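Local coordinates for protein synthesis inhibitor, putative (Thermotoga maritima, PDB 2B33) that probably acts as a deaminase of the RutC (YjgF-like) family and has been seen to bind calcium, at residues Met94-Phe97 against Gln98-Asn101. Sequence-based numbering, arbitrary orientation.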
loop_
_atom_site.group_PDB
_atom_site.type_symbol
_atom_site.label_atom_id
_atom_site.label_comp_id
_atom_site.label_asym_id
_atom_site.label_seq_id
_atom_site.Cartn_x
_atom_site.Cartn_y
_atom_site.Cartn_z
ATOM N N MET A 94 -17.362 -0.069 -5.360
ATOM C CA MET A 94 -17.056 1.165 -6.093
ATOM C C MET A 94 -18.249 2.115 -6.234
ATOM O O MET A 94 -18.046 3.296 -6.569
ATOM C CB MET A 94 -16.439 0.873 -7.468
ATOM C CG MET A 94 -14.989 0.460 -7.391
ATOM S SD MET A 94 -13.966 1.737 -6.655
ATOM C CE MET A 94 -12.488 0.830 -6.449
ATOM N N ASP A 95 -19.465 1.614 -5.966
ATOM C CA ASP A 95 -20.686 2.434 -5.933
ATOM C C ASP A 95 -20.556 3.644 -4.999
ATOM O O ASP A 95 -21.249 4.644 -5.185
ATOM C CB ASP A 95 -21.893 1.607 -5.453
ATOM C CG ASP A 95 -22.258 0.498 -6.393
ATOM O OD1 ASP A 95 -21.681 0.456 -7.488
ATOM O OD2 ASP A 95 -23.124 -0.330 -6.028
ATOM N N TYR A 96 -19.692 3.530 -3.991
ATOM C CA TYR A 96 -19.418 4.599 -3.031
ATOM C C TYR A 96 -18.397 5.662 -3.476
ATOM O O TYR A 96 -18.178 6.628 -2.745
ATOM C CB TYR A 96 -18.890 3.987 -1.715
ATOM C CG TYR A 96 -19.749 2.878 -1.124
ATOM C CD1 TYR A 96 -21.134 3.009 -1.046
ATOM C CD2 TYR A 96 -19.173 1.724 -0.600
ATOM C CE1 TYR A 96 -21.928 1.996 -0.505
ATOM C CE2 TYR A 96 -19.967 0.708 -0.048
ATOM C CZ TYR A 96 -21.340 0.858 -0.004
ATOM O OH TYR A 96 -22.131 -0.126 0.532
ATOM N N PHE A 97 -17.784 5.491 -4.650
ATOM C CA PHE A 97 -16.734 6.396 -5.147
ATOM C C PHE A 97 -17.104 7.876 -5.120
ATOM O O PHE A 97 -16.413 8.674 -4.475
ATOM C CB PHE A 97 -16.331 5.996 -6.569
ATOM C CG PHE A 97 -15.166 6.776 -7.127
ATOM C CD1 PHE A 97 -13.864 6.461 -6.750
ATOM C CD2 PHE A 97 -15.363 7.792 -8.055
ATOM C CE1 PHE A 97 -12.780 7.154 -7.270
ATOM C CE2 PHE A 97 -14.283 8.491 -8.585
ATOM C CZ PHE A 97 -12.986 8.167 -8.190
ATOM N N GLN A 98 -18.192 8.227 -5.808
ATOM C CA GLN A 98 -18.646 9.625 -5.912
ATOM C C GLN A 98 -18.876 10.285 -4.549
ATOM O O GLN A 98 -18.336 11.363 -4.280
ATOM C CB GLN A 98 -19.907 9.759 -6.793
ATOM C CG GLN A 98 -19.663 9.805 -8.330
ATOM C CD GLN A 98 -19.048 8.531 -8.941
ATOM O OE1 GLN A 98 -19.267 7.407 -8.460
ATOM N NE2 GLN A 98 -18.298 8.712 -10.032
ATOM N N ARG A 99 -19.647 9.615 -3.696
ATOM C CA ARG A 99 -19.971 10.120 -2.351
ATOM C C ARG A 99 -18.777 10.155 -1.391
ATOM O O ARG A 99 -18.695 11.048 -0.556
ATOM C CB ARG A 99 -21.130 9.324 -1.744
ATOM C CG ARG A 99 -22.465 9.585 -2.442
ATOM C CD ARG A 99 -23.547 8.623 -1.974
ATOM N NE ARG A 99 -23.284 7.252 -2.429
ATOM C CZ ARG A 99 -23.858 6.151 -1.936
ATOM N NH1 ARG A 99 -24.752 6.201 -0.961
ATOM N NH2 ARG A 99 -23.530 4.974 -2.432
ATOM N N VAL A 100 -17.870 9.184 -1.497
ATOM C CA VAL A 100 -16.659 9.166 -0.678
ATOM C C VAL A 100 -15.781 10.347 -1.092
ATOM O O VAL A 100 -15.267 11.054 -0.229
ATOM C CB VAL A 100 -15.859 7.823 -0.793
ATOM C CG1 VAL A 100 -14.439 7.949 -0.184
ATOM C CG2 VAL A 100 -16.614 6.675 -0.111
ATOM N N ASN A 101 -15.622 10.553 -2.400
ATOM C CA ASN A 101 -14.850 11.678 -2.927
ATOM C C ASN A 101 -15.393 13.027 -2.475
ATOM O O ASN A 101 -14.621 13.956 -2.239
ATOM C CB ASN A 101 -14.801 11.664 -4.463
ATOM C CG ASN A 101 -13.893 10.580 -5.027
ATOM O OD1 ASN A 101 -13.399 9.715 -4.310
ATOM N ND2 ASN A 101 -13.673 10.631 -6.330
HETATM O O HOH W 1 -20.920 7.233 -4.643
#
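Phe-97 meets Asn-101 one helical turn further on: ND2 of Asn-101 stands 3.1 Å above one face of the Phe-97 ring, displaced toward the rim, over the CE2 and CZ side. The ring and amide planes are 63° apart, so the amide is tilted over the ring and not stacked flat on it. With CG of Phe-97 anti to the backbone N (chi1 -174°), the ring stands out from the helix, and the Asn-101 side chain folds back over it. Gln-98 comes to the same ring at its edge, CD lying near the ring plane and NE2 3.7 Å from Phe-97 CD2. The ring is also packed edge-to-face against Phe-117 of strand 114-119. Replacing Phe-97 by alanine is likely to open a gap beside Phe-117 and to leave the Asn-101 amide without the ring face beneath it.

Two backbone bonds of the i to i+4 kind accompany these contacts at the start of helix 97-108. Val-100 N donates to Tyr-96 O at 2.9 Å, and Asn-101 N donates to Phe-97 O with an N-H...O angle of 165°. Beside the first bond, Tyr-96 CB touches Val-100 CG2 at 3.9 Å.

On the other flank, the Arg-99 chain turns at its third torsion, which carries NH2 to the edge of the Tyr-96 ring, 3.4 Å from CD1. Approach near the ring plane argues against a cation-pi contact. A water accepts from Arg-99 N and NE and donates to Asp-95 O at 2.7 Å. The first turn of the helix is thus held by direct backbone bonds and by a water bridge: the water serves the Arg-99 amide and guanidinium together, linking both to the Asp-95 carbonyl, while Phe-97, together with Val-100, packs against Phe-117 of strand 114-119.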